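PDB 6ANY: Bm4233, isoform b, which probably binds and carries sterols or related lipids as a secreted venom allergen-like protein of the CAP superfamily. Local coordinates for residues Leu27-Pro41 / Trp108-Asn121. Residues are numbered along the deposited sequence; the frame is centred on the assembly and turned at random.
Sequences LIHGKLKNRNGTYMP and WSELPKLYKQNPSN. With NAG (2-acetamido-2-deoxy-beta-D-glucopyranose), chain B.
M40 and L111 lie alongside each other in the buried half of the contact, pointing opposite ways, with M40 CG 3.6 Å from L111 CD1. Bends at chi2 and chi3 (-77° and -75°) fold the flexible thioether toward Y115, where SD makes an oblique Met-aromatic contact, 4.5 Å from the ring centroid. The branched end of L32 meets W108 at the ring edge, CD1 3.6 Å from NE1; the indole also stacks with F23 and meets F135 edge-to-face. N34 suits the join because its amide both accepts and donates: OD1 takes T38 N across the type I turn N34-G37, and ND2 gives a weak bond to Q117 OE1 and one to a water shared with N118 N. Its CB lies in the plane of the Y115 ring at the edge. Q117 OE1 also takes the T38 hydroxyl (2.7 Å) and a second water.

Toward solvent backbone N-H groups do the gripping: R35 N binds Y115 O at 2.8 Å, and Q117 N reaches the side-chain oxygen N36 OD1 almost straight (171°) but from above the amide plane. The long R35 side chain lies at the surface, K113 O over one guanidinium face. N36 ND2 carries an N-acetylglucosamine, which suits the exposed turn. The arrangement is an N-glycosylation sequon (N36-G37-T38) overlapping that turn, packed on the short helix 110-114 within the alpha-beta-alpha sandwich of the CAP fold.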
ATOM      1  N   LEU A  27     -12.131   1.341  -3.690  1.00 12.90           N
ATOM      2  CA  LEU A  27     -11.905   0.525  -4.869  1.00 12.59           C
ATOM      3  C   LEU A  27     -12.888  -0.634  -4.992  1.00 13.69           C
ATOM      4  O   LEU A  27     -13.428  -0.859  -6.099  1.00 13.86           O
ATOM      5  CB  LEU A  27     -10.503  -0.083  -4.824  1.00 11.98           C
ATOM      6  CG  LEU A  27     -10.013  -0.864  -5.998  1.00 11.78           C
ATOM      7  CD1 LEU A  27     -10.006  -0.021  -7.295  1.00 11.61           C
ATOM      8  CD2 LEU A  27      -8.666  -1.452  -5.672  1.00 11.47           C
ATOM      9  N   ILE A  28     -13.060  -1.432  -3.924  1.00 15.09           N
ATOM     10  CA  ILE A  28     -13.994  -2.610  -4.006  1.00 16.36           C
ATOM     11  C   ILE A  28     -15.496  -2.214  -4.051  1.00 17.32           C
ATOM     12  O   ILE A  28     -16.319  -3.005  -4.463  1.00 15.57           O
ATOM     13  CB  ILE A  28     -13.778  -3.640  -2.912  1.00 16.92           C
ATOM     14  CG1 ILE A  28     -13.949  -3.021  -1.547  1.00 18.40           C
ATOM     15  CG2 ILE A  28     -12.403  -4.311  -3.051  1.00 17.76           C
ATOM     16  CD1 ILE A  28     -13.922  -4.059  -0.473  1.00 18.50           C
ATOM     17  N   HIS A  29     -15.805  -0.958  -3.721  1.00 17.12           N
ATOM     18  CA  HIS A  29     -17.120  -0.411  -3.884  1.00 17.26           C
ATOM     19  C   HIS A  29     -17.363   0.223  -5.258  1.00 18.02           C
ATOM     20  O   HIS A  29     -18.432   0.747  -5.468  1.00 17.15           O
ATOM     21  CB  HIS A  29     -17.428   0.598  -2.800  1.00 17.10           C
ATOM     22  CG  HIS A  29     -17.797  -0.029  -1.513  1.00 17.45           C
ATOM     23  ND1 HIS A  29     -16.860  -0.494  -0.613  1.00 17.17           N
ATOM     24  CD2 HIS A  29     -19.012  -0.384  -1.019  1.00 17.06           C
ATOM     25  CE1 HIS A  29     -17.484  -1.017   0.425  1.00 16.02           C
ATOM     26  NE2 HIS A  29     -18.791  -0.935   0.209  1.00 18.57           N
ATOM     27  N   GLY A  30     -16.448   0.048  -6.217  1.00 18.15           N
ATOM     28  CA  GLY A  30     -16.667   0.533  -7.570  1.00 18.58           C
ATOM     29  C   GLY A  30     -16.621   2.041  -7.696  1.00 18.57           C
ATOM     30  O   GLY A  30     -17.229   2.570  -8.621  1.00 18.41           O
ATOM     31  N   LYS A  31     -15.916   2.737  -6.791  1.00 18.08           N
ATOM     32  CA  LYS A  31     -15.924   4.228  -6.802  1.00 19.19           C
ATOM     33  C   LYS A  31     -14.709   4.857  -7.500  1.00 17.02           C
ATOM     34  O   LYS A  31     -14.632   6.101  -7.538  1.00 16.57           O
ATOM     35  CB  LYS A  31     -15.980   4.829  -5.390  1.00 20.75           C
ATOM     36  CG  LYS A  31     -16.881   4.105  -4.396  1.00 25.25           C
ATOM     37  CD  LYS A  31     -18.224   4.775  -4.130  1.00 29.18           C
ATOM     38  CE  LYS A  31     -19.095   4.830  -5.357  1.00 35.60           C
ATOM     39  NZ  LYS A  31     -20.538   4.859  -4.964  1.00 40.16           N
ATOM     40  N   LEU A  32     -13.753   4.067  -7.971  1.00 15.46           N
ATOM     41  CA  LEU A  32     -12.494   4.633  -8.506  1.00 17.86           C
ATOM     42  C   LEU A  32     -12.257   4.302  -9.991  1.00 18.88           C
ATOM     43  O   LEU A  32     -12.389   3.177 -10.406  1.00 21.62           O
ATOM     44  CB  LEU A  32     -11.246   4.195  -7.693  1.00 19.52           C
ATOM     45  CG  LEU A  32     -11.268   4.447  -6.188  1.00 18.38           C
ATOM     46  CD1 LEU A  32     -10.063   3.831  -5.558  1.00 17.97           C
ATOM     47  CD2 LEU A  32     -11.408   5.935  -5.894  1.00 18.23           C
ATOM     48  N   LYS A  33     -11.884   5.318 -10.758  1.00 18.82           N
ATOM     49  CA  LYS A  33     -11.720   5.225 -12.175  1.00 18.10           C
ATOM     50  C   LYS A  33     -10.321   4.766 -12.508  1.00 18.57           C
ATOM     51  O   LYS A  33      -9.362   5.152 -11.849  1.00 18.92           O
ATOM     52  CB  LYS A  33     -11.993   6.582 -12.853  1.00 18.41           C
ATOM     53  CG  LYS A  33     -13.493   6.893 -12.985  1.00 21.38           C
ATOM     54  CD  LYS A  33     -13.810   8.339 -13.184  1.00 22.71           C
ATOM     55  CE  LYS A  33     -15.192   8.515 -13.818  1.00 25.07           C
ATOM     56  NZ  LYS A  33     -15.565   9.968 -13.819  1.00 25.95           N
ATOM     57  N   ASN A  34     -10.204   4.033 -13.601  1.00 16.52           N
ATOM     58  CA  ASN A  34      -8.926   3.719 -14.168  1.00 19.21           C
ATOM     59  C   ASN A  34      -8.562   4.794 -15.205  1.00 20.40           C
ATOM     60  O   ASN A  34      -9.261   5.819 -15.384  1.00 17.82           O
ATOM     61  CB  ASN A  34      -8.936   2.273 -14.724  1.00 18.64           C
ATOM     62  CG  ASN A  34      -9.980   2.040 -15.826  1.00 19.23           C
ATOM     63  OD1 ASN A  34     -10.343   2.948 -16.578  1.00 18.73           O
ATOM     64  ND2 ASN A  34     -10.517   0.816 -15.869  1.00 21.27           N
ATOM     65  N   ARG A  35      -7.495   4.536 -15.912  1.00 21.90           N
ATOM     66  CA  ARG A  35      -6.987   5.439 -16.955  1.00 24.95           C
ATOM     67  C   ARG A  35      -7.951   5.725 -18.130  1.00 23.80           C
ATOM     68  O   ARG A  35      -7.947   6.814 -18.727  1.00 20.44           O
ATOM     69  CB  ARG A  35      -5.718   4.795 -17.512  1.00 31.68           C
ATOM     70  CG  ARG A  35      -4.606   5.714 -17.862  1.00 38.74           C
ATOM     71  CD  ARG A  35      -4.581   6.024 -19.316  1.00 43.62           C
ATOM     72  NE  ARG A  35      -3.411   6.839 -19.558  1.00 51.57           N
ATOM     73  CZ  ARG A  35      -2.300   6.465 -20.171  1.00 54.95           C
ATOM     74  NH1 ARG A  35      -2.165   5.246 -20.695  1.00 62.11           N
ATOM     75  NH2 ARG A  35      -1.306   7.348 -20.279  1.00 59.22           N
ATOM     76  N   ASN A  36      -8.802   4.743 -18.393  1.00 22.82           N
ATOM     77  CA  ASN A  36      -9.797   4.822 -19.446  1.00 19.90           C
ATOM     78  C   ASN A  36     -11.039   5.592 -18.999  1.00 19.90           C
ATOM     79  O   ASN A  36     -11.971   5.744 -19.776  1.00 20.89           O
ATOM     80  CB  ASN A  36     -10.198   3.413 -19.905  1.00 21.06           C
ATOM     81  CG  ASN A  36      -9.194   2.799 -20.862  1.00 22.59           C
ATOM     82  OD1 ASN A  36      -8.091   2.441 -20.471  1.00 21.41           O
ATOM     83  ND2 ASN A  36      -9.579   2.674 -22.122  1.00 29.71           N
ATOM     84  N   GLY A  37     -11.064   6.075 -17.758  1.00 18.63           N
ATOM     85  CA  GLY A  37     -12.232   6.818 -17.294  1.00 18.63           C
ATOM     86  C   GLY A  37     -13.381   5.865 -16.854  1.00 20.00           C
ATOM     87  O   GLY A  37     -14.510   6.308 -16.553  1.00 19.66           O
ATOM     88  N   THR A  38     -13.101   4.580 -16.761  1.00 20.34           N
ATOM     89  CA  THR A  38     -14.147   3.608 -16.360  1.00 22.95           C
ATOM     90  C   THR A  38     -13.882   3.099 -14.930  1.00 22.57           C
ATOM     91  O   THR A  38     -12.725   2.879 -14.526  1.00 20.41           O
ATOM     92  CB  THR A  38     -14.357   2.471 -17.412  1.00 25.15           C
ATOM     93  OG1 THR A  38     -13.767   1.236 -16.997  1.00 28.28           O
ATOM     94  CG2 THR A  38     -13.826   2.866 -18.802  1.00 26.07           C
ATOM     95  N   TYR A  39     -14.961   2.933 -14.150  1.00 22.16           N
ATOM     96  CA  TYR A  39     -14.841   2.463 -12.767  1.00 21.05           C
ATOM     97  C   TYR A  39     -14.206   1.094 -12.659  1.00 19.72           C
ATOM     98  O   TYR A  39     -14.460   0.240 -13.434  1.00 17.55           O
ATOM     99  CB  TYR A  39     -16.183   2.461 -12.072  1.00 22.15           C
ATOM    100  CG  TYR A  39     -16.671   3.866 -11.760  1.00 23.97           C
ATOM    101  CD1 TYR A  39     -15.977   4.670 -10.864  1.00 23.56           C
ATOM    102  CD2 TYR A  39     -17.814   4.390 -12.374  1.00 23.91           C
ATOM    103  CE1 TYR A  39     -16.363   5.962 -10.602  1.00 24.36           C
ATOM    104  CE2 TYR A  39     -18.239   5.672 -12.098  1.00 26.22           C
ATOM    105  CZ  TYR A  39     -17.491   6.453 -11.203  1.00 25.66           C
ATOM    106  OH  TYR A  39     -17.887   7.695 -10.892  1.00 24.16           O
ATOM    107  N   MET A  40     -13.366   0.911 -11.655  1.00 19.94           N
ATOM    108  CA  MET A  40     -12.799  -0.373 -11.378  1.00 18.86           C
ATOM    109  C   MET A  40     -13.873  -1.278 -10.857  1.00 17.64           C
ATOM    110  O   MET A  40     -14.845  -0.801 -10.313  1.00 18.86           O
ATOM    111  CB  MET A  40     -11.660  -0.214 -10.378  1.00 18.54           C
ATOM    112  CG  MET A  40     -10.436   0.451 -11.019  1.00 19.00           C
ATOM    113  SD  MET A  40      -9.468  -0.684 -12.080  1.00 18.99           S
ATOM    114  CE  MET A  40      -8.603  -1.734 -10.944  1.00 18.33           C
ATOM    115  N   PRO A  41     -13.709  -2.586 -11.032  1.00 18.57           N
ATOM    116  CA  PRO A  41     -14.812  -3.512 -10.721  1.00 19.28           C
ATOM    117  C   PRO A  41     -14.964  -3.677  -9.235  1.00 17.34           C
ATOM    118  O   PRO A  41     -13.984  -3.595  -8.523  1.00 18.95           O
ATOM    119  CB  PRO A  41     -14.352  -4.843 -11.357  1.00 19.35           C
ATOM    120  CG  PRO A  41     -12.885  -4.691 -11.618  1.00 18.49           C
ATOM    121  CD  PRO A  41     -12.679  -3.240 -11.859  1.00 17.90           C
ATOM    122  N   TRP A 108      -0.677   5.298  -5.310  1.00 14.57           N
ATOM    123  CA  TRP A 108      -2.059   5.021  -5.678  1.00 14.15           C
ATOM    124  C   TRP A 108      -2.450   5.742  -6.952  1.00 14.63           C
ATOM    125  O   TRP A 108      -3.270   5.201  -7.747  1.00 14.73           O
ATOM    126  CB  TRP A 108      -3.015   5.375  -4.537  1.00 14.68           C
ATOM    127  CG  TRP A 108      -4.372   4.788  -4.758  1.00 15.42           C
ATOM    128  CD1 TRP A 108      -5.418   5.367  -5.470  1.00 15.05           C
ATOM    129  CD2 TRP A 108      -4.838   3.492  -4.333  1.00 14.07           C
ATOM    130  NE1 TRP A 108      -6.487   4.498  -5.474  1.00 15.58           N
ATOM    131  CE2 TRP A 108      -6.163   3.355  -4.786  1.00 14.01           C
ATOM    132  CE3 TRP A 108      -4.264   2.436  -3.630  1.00 14.75           C
ATOM    133  CZ2 TRP A 108      -6.929   2.248  -4.496  1.00 13.48           C
ATOM    134  CZ3 TRP A 108      -5.036   1.333  -3.357  1.00 14.37           C
ATOM    135  CH2 TRP A 108      -6.327   1.234  -3.821  1.00 13.56           C
ATOM    136  N   SER A 109      -1.841   6.911  -7.209  1.00 13.34           N
ATOM    137  CA  SER A 109      -2.190   7.707  -8.378  1.00 14.13           C
ATOM    138  C   SER A 109      -1.896   6.971  -9.688  1.00 14.98           C
ATOM    139  O   SER A 109      -2.357   7.386 -10.763  1.00 14.07           O
ATOM    140  CB  SER A 109      -1.417   9.058  -8.399  1.00 15.58           C
ATOM    141  OG  SER A 109      -0.028   8.877  -8.808  1.00 15.00           O
ATOM    142  N   GLU A 110      -1.115   5.892  -9.626  1.00 15.66           N
ATOM    143  CA  GLU A 110      -0.914   5.012 -10.789  1.00 15.44           C
ATOM    144  C   GLU A 110      -2.205   4.481 -11.385  1.00 16.33           C
ATOM    145  O   GLU A 110      -2.261   4.231 -12.614  1.00 14.79           O
ATOM    146  CB  GLU A 110       0.055   3.854 -10.474  1.00 15.75           C
ATOM    147  CG  GLU A 110       1.475   4.303 -10.294  1.00 15.84           C
ATOM    148  CD  GLU A 110       2.390   3.244  -9.759  1.00 18.41           C
ATOM    149  OE1 GLU A 110       1.924   2.153  -9.376  1.00 19.62           O
ATOM    150  OE2 GLU A 110       3.614   3.504  -9.712  1.00 19.98           O
ATOM    151  N   LEU A 111      -3.264   4.358 -10.555  1.00 16.00           N
ATOM    152  CA  LEU A 111      -4.492   3.782 -11.058  1.00 14.93           C
ATOM    153  C   LEU A 111      -5.149   4.675 -12.119  1.00 15.65           C
ATOM    154  O   LEU A 111      -5.386   4.205 -13.263  1.00 17.68           O
ATOM    155  CB  LEU A 111      -5.454   3.433  -9.931  1.00 14.09           C
ATOM    156  CG  LEU A 111      -6.942   3.277 -10.350  1.00 14.29           C
ATOM    157  CD1 LEU A 111      -7.152   2.011 -11.173  1.00 15.12           C
ATOM    158  CD2 LEU A 111      -7.851   3.276  -9.161  1.00 13.81           C
ATOM    159  N   PRO A 112      -5.464   5.946 -11.762  1.00 15.76           N
ATOM    160  CA  PRO A 112      -6.129   6.816 -12.738  1.00 15.94           C
ATOM    161  C   PRO A 112      -5.225   7.270 -13.851  1.00 17.51           C
ATOM    162  O   PRO A 112      -5.681   7.408 -14.982  1.00 23.14           O
ATOM    163  CB  PRO A 112      -6.606   7.993 -11.892  1.00 15.11           C
ATOM    164  CG  PRO A 112      -5.793   7.936 -10.666  1.00 14.73           C
ATOM    165  CD  PRO A 112      -5.565   6.521 -10.401  1.00 14.32           C
ATOM    166  N   LYS A 113      -3.942   7.425 -13.580  1.00 18.63           N
ATOM    167  CA  LYS A 113      -2.966   7.928 -14.596  1.00 18.24           C
ATOM    168  C   LYS A 113      -2.358   6.884 -15.526  1.00 18.60           C
ATOM    169  O   LYS A 113      -2.138   7.215 -16.661  1.00 17.58           O
ATOM    170  CB  LYS A 113      -1.814   8.668 -13.951  1.00 18.21           C
ATOM    171  CG  LYS A 113      -2.215   9.763 -13.005  1.00 21.34           C
ATOM    172  CD  LYS A 113      -3.214  10.769 -13.576  1.00 25.47           C
ATOM    173  CE  LYS A 113      -2.582  12.056 -14.075  1.00 28.85           C
ATOM    174  NZ  LYS A 113      -3.454  13.258 -13.850  1.00 28.96           N
ATOM    175  N   LEU A 114      -2.073   5.667 -15.043  1.00 17.01           N
ATOM    176  CA  LEU A 114      -1.383   4.644 -15.836  1.00 15.99           C
ATOM    177  C   LEU A 114      -2.088   3.276 -16.014  1.00 15.59           C
ATOM    178  O   LEU A 114      -1.612   2.439 -16.806  1.00 16.49           O
ATOM    179  CB  LEU A 114      -0.033   4.386 -15.229  1.00 14.16           C
ATOM    180  CG  LEU A 114       0.906   5.599 -15.171  1.00 15.75           C
ATOM    181  CD1 LEU A 114       2.027   5.245 -14.226  1.00 15.41           C
ATOM    182  CD2 LEU A 114       1.445   5.923 -16.564  1.00 14.72           C
ATOM    183  N   TYR A 115      -3.123   3.003 -15.258  1.00 15.24           N
ATOM    184  CA  TYR A 115      -3.748   1.657 -15.234  1.00 15.99           C
ATOM    185  C   TYR A 115      -4.904   1.603 -16.251  1.00 16.09           C
ATOM    186  O   TYR A 115      -5.939   2.170 -16.053  1.00 14.49           O
ATOM    187  CB  TYR A 115      -4.218   1.302 -13.837  1.00 15.49           C
ATOM    188  CG  TYR A 115      -4.735  -0.085 -13.706  1.00 16.30           C
ATOM    189  CD1 TYR A 115      -6.073  -0.393 -13.945  1.00 15.85           C
ATOM    190  CD2 TYR A 115      -3.911  -1.080 -13.357  1.00 16.75           C
ATOM    191  CE1 TYR A 115      -6.547  -1.679 -13.811  1.00 16.54           C
ATOM    192  CE2 TYR A 115      -4.388  -2.347 -13.184  1.00 18.32           C
ATOM    193  CZ  TYR A 115      -5.708  -2.637 -13.467  1.00 17.06           C
ATOM    194  OH  TYR A 115      -6.174  -3.895 -13.313  1.00 19.25           O
ATOM    195  N   LYS A 116      -4.669   0.920 -17.354  1.00 17.09           N
ATOM    196  CA  LYS A 116      -5.672   0.836 -18.387  1.00 21.27           C
ATOM    197  C   LYS A 116      -6.779  -0.127 -17.968  1.00 20.98           C
ATOM    198  O   LYS A 116      -6.580  -1.053 -17.155  1.00 20.47           O
ATOM    199  CB  LYS A 116      -5.041   0.344 -19.718  1.00 22.76           C
ATOM    200  CG  LYS A 116      -4.857  -1.172 -19.741  1.00 23.97           C
ATOM    201  CD  LYS A 116      -4.099  -1.683 -20.980  1.00 24.01           C
ATOM    202  CE  LYS A 116      -3.815  -3.151 -20.793  1.00 27.32           C
ATOM    203  NZ  LYS A 116      -3.012  -3.721 -21.876  1.00 31.45           N
ATOM    204  N   GLN A 117      -7.953   0.099 -18.525  1.00 22.74           N
ATOM    205  CA  GLN A 117      -9.092  -0.809 -18.332  1.00 24.53           C
ATOM    206  C   GLN A 117      -8.670  -2.278 -18.427  1.00 24.06           C
ATOM    207  O   GLN A 117      -8.142  -2.695 -19.477  1.00 22.13           O
ATOM    208  CB  GLN A 117     -10.163  -0.502 -19.382  1.00 29.36           C
ATOM    209  CG  GLN A 117     -11.254  -1.561 -19.485  1.00 33.85           C
ATOM    210  CD  GLN A 117     -12.524  -1.074 -18.896  1.00 38.45           C
ATOM    211  OE1 GLN A 117     -12.703  -1.131 -17.679  1.00 40.72           O
ATOM    212  NE2 GLN A 117     -13.404  -0.522 -19.757  1.00 42.29           N
ATOM    213  N   ASN A 118      -8.885  -3.032 -17.322  1.00 24.16           N
ATOM    214  CA  ASN A 118      -8.469  -4.423 -17.169  1.00 25.09           C
ATOM    215  C   ASN A 118      -9.604  -5.250 -16.476  1.00 25.26           C
ATOM    216  O   ASN A 118      -9.479  -5.601 -15.325  1.00 27.12           O
ATOM    217  CB  ASN A 118      -7.158  -4.525 -16.341  1.00 24.68           C
ATOM    218  CG  ASN A 118      -6.588  -5.951 -16.322  1.00 24.76           C
ATOM    219  OD1 ASN A 118      -6.722  -6.650 -17.318  1.00 24.30           O
ATOM    220  ND2 ASN A 118      -5.987  -6.404 -15.182  1.00 22.84           N
ATOM    221  N   PRO A 119     -10.707  -5.534 -17.175  1.00 26.57           N
ATOM    222  CA  PRO A 119     -11.927  -6.070 -16.586  1.00 27.10           C
ATOM    223  C   PRO A 119     -11.762  -7.381 -15.801  1.00 26.68           C
ATOM    224  O   PRO A 119     -12.351  -7.508 -14.713  1.00 24.37           O
ATOM    225  CB  PRO A 119     -12.869  -6.221 -17.780  1.00 30.90           C
ATOM    226  CG  PRO A 119     -12.035  -6.057 -19.001  1.00 32.50           C
ATOM    227  CD  PRO A 119     -10.916  -5.171 -18.583  1.00 31.71           C
ATOM    228  N   SER A 120     -10.926  -8.295 -16.300  1.00 25.55           N
ATOM    229  CA  SER A 120     -10.597  -9.521 -15.582  1.00 26.06           C
ATOM    230  C   SER A 120      -9.932  -9.295 -14.229  1.00 24.53           C
ATOM    231  O   SER A 120     -10.001 -10.178 -13.383  1.00 23.47           O
ATOM    232  CB  SER A 120      -9.655 -10.423 -16.386  1.00 28.15           C
ATOM    233  OG  SER A 120      -8.381  -9.814 -16.509  1.00 30.45           O
ATOM    234  N   ASN A 121      -9.294  -8.130 -14.033  1.00 20.92           N
ATOM    235  CA  ASN A 121      -8.520  -7.744 -12.819  1.00 19.19           C
ATOM    236  C   ASN A 121      -7.281  -8.628 -12.670  1.00 20.55           C
ATOM    237  O   ASN A 121      -6.681  -8.703 -11.605  1.00 20.15           O
ATOM    238  CB  ASN A 121      -9.334  -7.705 -11.498  1.00 22.43           C
ATOM    239  CG  ASN A 121      -9.401  -6.333 -10.879  1.00 24.73           C
ATOM    240  OD1 ASN A 121      -8.611  -5.456 -11.189  1.00 27.86           O
ATOM    241  ND2 ASN A 121     -10.354  -6.146  -9.987  1.00 27.93           N
TER
HETATM  242  C1  NAG B   1      -8.820   2.034 -23.278  1.00 30.00           C
HETATM  243  C2  NAG B   1      -9.662   1.180 -24.220  1.00 30.00           C
HETATM  244  C3  NAG B   1      -8.810   0.611 -25.347  1.00 30.00           C
HETATM  245  C4  NAG B   1      -7.975   1.703 -26.005  1.00 30.00           C
HETATM  246  C5  NAG B   1      -7.237   2.532 -24.959  1.00 30.00           C
HETATM  247  C6  NAG B   1      -6.469   3.674 -25.611  1.00 30.00           C
HETATM  248  C7  NAG B   1     -11.560  -0.240 -23.706  1.00 30.00           C
HETATM  249  C8  NAG B   1     -11.976  -1.576 -23.163  1.00 30.00           C
HETATM  250  N2  NAG B   1     -10.295   0.104 -23.483  1.00 30.00           N
HETATM  251  O3  NAG B   1      -9.659   0.004 -26.328  1.00 30.00           O
HETATM  252  O4  NAG B   1      -7.027   1.108 -26.897  1.00 30.00           O
HETATM  253  O5  NAG B   1      -8.173   3.063 -24.023  1.00 30.00           O
HETATM  254  O6  NAG B   1      -7.376   4.732 -25.944  1.00 30.00           O
HETATM  255  O7  NAG B   1     -12.333   0.484 -24.313  1.00 30.00           O
HETATM  256  O   HOH W   1     -10.438  -2.153 -15.014  1.00 23.19           O
HETATM  257  O   HOH W   2     -13.168  -1.431 -15.022  1.00 24.83           O